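Local coordinates for protein arginyl-trna synthetase (Thermus thermophilus, PDB 1IQ0) that probably charges its cognate tRNA with L-arginine in an ATP-dependent reaction, as a monomeric class I aminoacyl-tRNA synthetase, at residues M436-K448 and A462-Q474. Residues are numbered along the deposited sequence; the frame is centred on the assembly and turned at random.
Sequences MVALGAIRFSMVK and ALSFEGDTGPYVQ
Helix 430-448, which carries class I catalytic-domain sequence, packs against the first turn of helix 470-487, part of the DALR anticodon-binding family sequence, and the meeting of Ala441 with Gly470 illustrates how small residues let helices come close. Their CA atoms lie 4.7 Å apart, and the short axes pass at 8.3 Å with an angle of 119°. Gly440 and Gly470 face one another here; a CB on Gly470 would run into Gly440 O and Phe444 CB. Phe444, with CG anti to its own N (chi1 -165°), lays its CB and inner ring atoms along the Gly470 backbone, CB standing 3.4 Å from Gly470 CA, while Thr469 O sits over one ring face, toward the rim. Beside this, Ala441 CB fits among Ala462, Leu463 CD2 and Pro471 CG, and Val437 CG1 touches both Pro471 CG and Phe465 CZ. Polar bonds fasten the two ends. Lys448, extended beyond CG, donates from NZ to Asp468 O (2.8 Å) in the carbonyl plane. At the other end Gln474 NE2 gives a nearly straight bond (166°) to Met436 O from above the carbonyl plane, opposite the face used by Gly440 N, and also binds Pro587 O near the C-terminus. A leucine in place of Gln474 would probably leave Pro587 O and Met436 O without this amide donor, though the Gly440 N bond to Met436 O would remain. Between the helices, one water donates to Ala441 O and Ala462 O and accepts from Gly470 N, whereas Thr469 OG1, bonded to Ser464 O, caps the new helix through Tyr472 N. The chemistry thus implies a close-packed junction in which backbone carbonyls, within helices and in the loop, take the polar links, and no salt bridge crosses it.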
loop_
_atom_site.group_PDB
_atom_site.type_symbol
_atom_site.label_atom_id
_atom_site.label_comp_id
_atom_site.label_asym_id
_atom_site.label_seq_id
_atom_site.Cartn_x
_atom_site.Cartn_y
_atom_site.Cartn_z
ATOM N N MET A 436 -6.266 -8.052 17.457
ATOM C CA MET A 436 -5.738 -6.759 17.051
ATOM C C MET A 436 -4.225 -6.729 17.068
ATOM O O MET A 436 -3.600 -6.189 16.153
ATOM C CB MET A 436 -6.282 -5.653 17.956
ATOM C CG MET A 436 -7.765 -5.413 17.786
ATOM S SD MET A 436 -8.326 -3.893 18.570
ATOM C CE MET A 436 -10.089 -3.982 18.208
ATOM N N VAL A 437 -3.634 -7.304 18.112
ATOM C CA VAL A 437 -2.183 -7.334 18.234
ATOM C C VAL A 437 -1.540 -8.202 17.151
ATOM O O VAL A 437 -0.534 -7.813 16.555
ATOM C CB VAL A 437 -1.762 -7.843 19.629
ATOM C CG1 VAL A 437 -0.254 -7.942 19.723
ATOM C CG2 VAL A 437 -2.295 -6.896 20.696
ATOM N N ALA A 438 -2.120 -9.372 16.893
ATOM C CA ALA A 438 -1.592 -10.272 15.871
ATOM C C ALA A 438 -1.701 -9.616 14.493
ATOM O O ALA A 438 -0.762 -9.666 13.699
ATOM C CB ALA A 438 -2.357 -11.593 15.885
ATOM N N LEU A 439 -2.850 -8.997 14.225
ATOM C CA LEU A 439 -3.090 -8.320 12.951
ATOM C C LEU A 439 -2.125 -7.152 12.775
ATOM O O LEU A 439 -1.605 -6.918 11.678
ATOM C CB LEU A 439 -4.534 -7.798 12.886
ATOM C CG LEU A 439 -4.918 -7.025 11.618
ATOM C CD1 LEU A 439 -4.778 -7.932 10.401
ATOM C CD2 LEU A 439 -6.343 -6.513 11.739
ATOM N N GLY A 440 -1.896 -6.421 13.866
ATOM C CA GLY A 440 -0.994 -5.282 13.833
ATOM C C GLY A 440 0.441 -5.706 13.588
ATOM O O GLY A 440 1.189 -5.036 12.871
ATOM N N ALA A 441 0.835 -6.822 14.193
ATOM C CA ALA A 441 2.185 -7.333 14.025
ATOM C C ALA A 441 2.406 -7.711 12.562
ATOM O O ALA A 441 3.420 -7.363 11.960
ATOM C CB ALA A 441 2.388 -8.547 14.912
ATOM N N ILE A 442 1.437 -8.421 11.999
ATOM C CA ILE A 442 1.504 -8.866 10.612
ATOM C C ILE A 442 1.430 -7.721 9.595
ATOM O O ILE A 442 2.318 -7.586 8.743
ATOM C CB ILE A 442 0.386 -9.910 10.341
ATOM C CG1 ILE A 442 0.670 -11.163 11.176
ATOM C CG2 ILE A 442 0.317 -10.247 8.844
ATOM C CD1 ILE A 442 -0.438 -12.191 11.160
ATOM N N ARG A 443 0.396 -6.890 9.683
ATOM C CA ARG A 443 0.256 -5.769 8.750
ATOM C C ARG A 443 1.428 -4.801 8.807
ATOM O O ARG A 443 1.867 -4.287 7.771
ATOM C CB ARG A 443 -1.046 -5.002 9.002
ATOM C CG ARG A 443 -2.296 -5.766 8.619
ATOM C CD ARG A 443 -2.286 -6.175 7.150
ATOM N NE ARG A 443 -2.986 -5.241 6.268
ATOM C CZ ARG A 443 -2.487 -4.099 5.820
ATOM N NH1 ARG A 443 -1.253 -3.712 6.168
ATOM N NH2 ARG A 443 -3.214 -3.347 5.008
ATOM N N PHE A 444 1.955 -4.551 10.002
ATOM C CA PHE A 444 3.083 -3.625 10.121
ATOM C C PHE A 444 4.364 -4.232 9.567
ATOM O O PHE A 444 5.134 -3.562 8.884
ATOM C CB PHE A 444 3.321 -3.207 11.579
ATOM C CG PHE A 444 4.207 -1.999 11.708
ATOM C CD1 PHE A 444 3.683 -0.721 11.561
ATOM C CD2 PHE A 444 5.578 -2.140 11.900
ATOM C CE1 PHE A 444 4.510 0.404 11.600
ATOM C CE2 PHE A 444 6.414 -1.027 11.939
ATOM C CZ PHE A 444 5.878 0.247 11.788
ATOM N N SER A 445 4.606 -5.500 9.874
ATOM C CA SER A 445 5.800 -6.180 9.375
ATOM C C SER A 445 5.834 -6.191 7.837
ATOM O O SER A 445 6.855 -5.905 7.217
ATOM C CB SER A 445 5.831 -7.620 9.890
ATOM O OG SER A 445 6.865 -8.363 9.262
ATOM N N MET A 446 4.708 -6.527 7.227
ATOM C CA MET A 446 4.615 -6.591 5.768
ATOM C C MET A 446 4.838 -5.270 5.042
ATOM O O MET A 446 5.154 -5.257 3.850
ATOM C CB MET A 446 3.253 -7.161 5.367
ATOM C CG MET A 446 3.080 -8.644 5.691
ATOM S SD MET A 446 4.382 -9.614 4.879
ATOM C CE MET A 446 5.551 -9.806 6.260
ATOM N N VAL A 447 4.712 -4.152 5.750
ATOM C CA VAL A 447 4.867 -2.872 5.079
ATOM C C VAL A 447 5.960 -1.913 5.581
ATOM O O VAL A 447 6.235 -0.898 4.942
ATOM C CB VAL A 447 3.488 -2.144 5.058
ATOM C CG1 VAL A 447 3.212 -1.462 6.403
ATOM C CG2 VAL A 447 3.443 -1.170 3.925
ATOM N N LYS A 448 6.607 -2.219 6.702
ATOM C CA LYS A 448 7.647 -1.316 7.200
ATOM C C LYS A 448 8.946 -1.356 6.383
ATOM O O LYS A 448 9.721 -0.396 6.383
ATOM C CB LYS A 448 7.972 -1.628 8.659
ATOM C CG LYS A 448 8.866 -2.829 8.853
ATOM C CD LYS A 448 9.373 -2.909 10.290
ATOM C CE LYS A 448 10.294 -4.103 10.484
ATOM N NZ LYS A 448 10.739 -4.254 11.898
ATOM N N ALA A 462 8.323 -9.935 15.590
ATOM C CA ALA A 462 7.240 -9.106 15.048
ATOM C C ALA A 462 6.185 -8.743 16.080
ATOM O O ALA A 462 5.569 -7.678 16.001
ATOM C CB ALA A 462 6.572 -9.825 13.871
ATOM N N LEU A 463 5.980 -9.636 17.045
ATOM C CA LEU A 463 4.988 -9.420 18.087
ATOM C C LEU A 463 5.440 -8.545 19.257
ATOM O O LEU A 463 4.604 -7.972 19.951
ATOM C CB LEU A 463 4.524 -10.761 18.642
ATOM C CG LEU A 463 3.545 -11.582 17.814
ATOM C CD1 LEU A 463 3.507 -12.988 18.370
ATOM C CD2 LEU A 463 2.162 -10.936 17.850
ATOM N N SER A 464 6.750 -8.440 19.465
ATOM C CA SER A 464 7.308 -7.680 20.587
ATOM C C SER A 464 6.857 -6.232 20.768
ATOM O O SER A 464 6.957 -5.414 19.854
ATOM C CB SER A 464 8.835 -7.700 20.526
ATOM O OG SER A 464 9.379 -6.964 21.608
ATOM N N PHE A 465 6.388 -5.920 21.974
ATOM C CA PHE A 465 5.937 -4.569 22.298
ATOM C C PHE A 465 7.119 -3.623 22.453
ATOM O O PHE A 465 6.938 -2.415 22.588
ATOM C CB PHE A 465 5.118 -4.573 23.591
ATOM C CG PHE A 465 3.738 -5.138 23.435
ATOM C CD1 PHE A 465 3.549 -6.436 22.973
ATOM C CD2 PHE A 465 2.623 -4.372 23.745
ATOM C CE1 PHE A 465 2.267 -6.959 22.823
ATOM C CE2 PHE A 465 1.338 -4.887 23.599
ATOM C CZ PHE A 465 1.160 -6.182 23.136
ATOM N N GLU A 466 8.330 -4.172 22.419
ATOM C CA GLU A 466 9.534 -3.363 22.572
ATOM C C GLU A 466 10.325 -3.050 21.298
ATOM O O GLU A 466 11.110 -2.103 21.287
ATOM C CB GLU A 466 10.477 -4.013 23.594
ATOM C CG GLU A 466 10.029 -3.882 25.049
ATOM C CD GLU A 466 8.784 -4.695 25.375
ATOM O OE1 GLU A 466 8.810 -5.931 25.188
ATOM O OE2 GLU A 466 7.781 -4.100 25.830
ATOM N N GLY A 467 10.135 -3.825 20.231
ATOM C CA GLY A 467 10.879 -3.566 19.003
ATOM C C GLY A 467 10.177 -2.631 18.025
ATOM O O GLY A 467 9.166 -2.018 18.378
ATOM N N ASP A 468 10.722 -2.506 16.810
ATOM C CA ASP A 468 10.131 -1.664 15.763
ATOM C C ASP A 468 9.056 -2.522 15.104
ATOM O O ASP A 468 9.243 -3.071 14.006
ATOM C CB ASP A 468 11.183 -1.261 14.729
ATOM C CG ASP A 468 12.340 -0.498 15.341
ATOM O OD1 ASP A 468 12.097 0.472 16.093
ATOM O OD2 ASP A 468 13.499 -0.866 15.067
ATOM N N THR A 469 7.921 -2.608 15.785
ATOM C CA THR A 469 6.815 -3.444 15.358
ATOM C C THR A 469 5.470 -2.726 15.432
ATOM O O THR A 469 5.371 -1.617 15.965
ATOM C CB THR A 469 6.727 -4.637 16.292
ATOM O OG1 THR A 469 6.372 -4.160 17.593
ATOM C CG2 THR A 469 8.078 -5.348 16.398
ATOM N N GLY A 470 4.431 -3.383 14.918
ATOM C CA GLY A 470 3.093 -2.820 14.980
ATOM C C GLY A 470 2.627 -2.730 16.426
ATOM O O GLY A 470 2.073 -1.711 16.840
ATOM N N PRO A 471 2.815 -3.792 17.223
ATOM C CA PRO A 471 2.388 -3.749 18.629
ATOM C C PRO A 471 3.054 -2.595 19.397
ATOM O O PRO A 471 2.446 -2.009 20.287
ATOM C CB PRO A 471 2.796 -5.122 19.149
ATOM C CG PRO A 471 2.573 -5.997 17.934
ATOM C CD PRO A 471 3.205 -5.160 16.833
ATOM N N TYR A 472 4.299 -2.276 19.042
ATOM C CA TYR A 472 5.030 -1.171 19.670
ATOM C C TYR A 472 4.241 0.121 19.467
ATOM O O TYR A 472 3.966 0.845 20.424
ATOM C CB TYR A 472 6.419 -1.017 19.040
ATOM C CG TYR A 472 7.233 0.166 19.543
ATOM C CD1 TYR A 472 7.820 0.157 20.815
ATOM C CD2 TYR A 472 7.437 1.283 18.735
ATOM C CE1 TYR A 472 8.587 1.230 21.258
ATOM C CE2 TYR A 472 8.198 2.356 19.165
ATOM C CZ TYR A 472 8.772 2.329 20.424
ATOM O OH TYR A 472 9.539 3.399 20.835
ATOM N N VAL A 473 3.871 0.401 18.219
ATOM C CA VAL A 473 3.109 1.608 17.914
ATOM C C VAL A 473 1.727 1.542 18.564
ATOM O O VAL A 473 1.221 2.549 19.076
ATOM C CB VAL A 473 2.944 1.806 16.388
ATOM C CG1 VAL A 473 2.209 3.114 16.105
ATOM C CG2 VAL A 473 4.316 1.795 15.709
ATOM N N GLN A 474 1.111 0.360 18.554
ATOM C CA GLN A 474 -0.208 0.213 19.165
ATOM C C GLN A 474 -0.134 0.522 20.664
ATOM O O GLN A 474 -1.015 1.183 21.214
ATOM C CB GLN A 474 -0.748 -1.207 18.959
ATOM C CG GLN A 474 -1.120 -1.571 17.515
ATOM C CD GLN A 474 -1.641 -3.000 17.402
ATOM O OE1 GLN A 474 -1.005 -3.942 17.877
ATOM N NE2 GLN A 474 -2.800 -3.165 16.774
HETATM O O HOH W 1 5.218 -5.960 13.589
#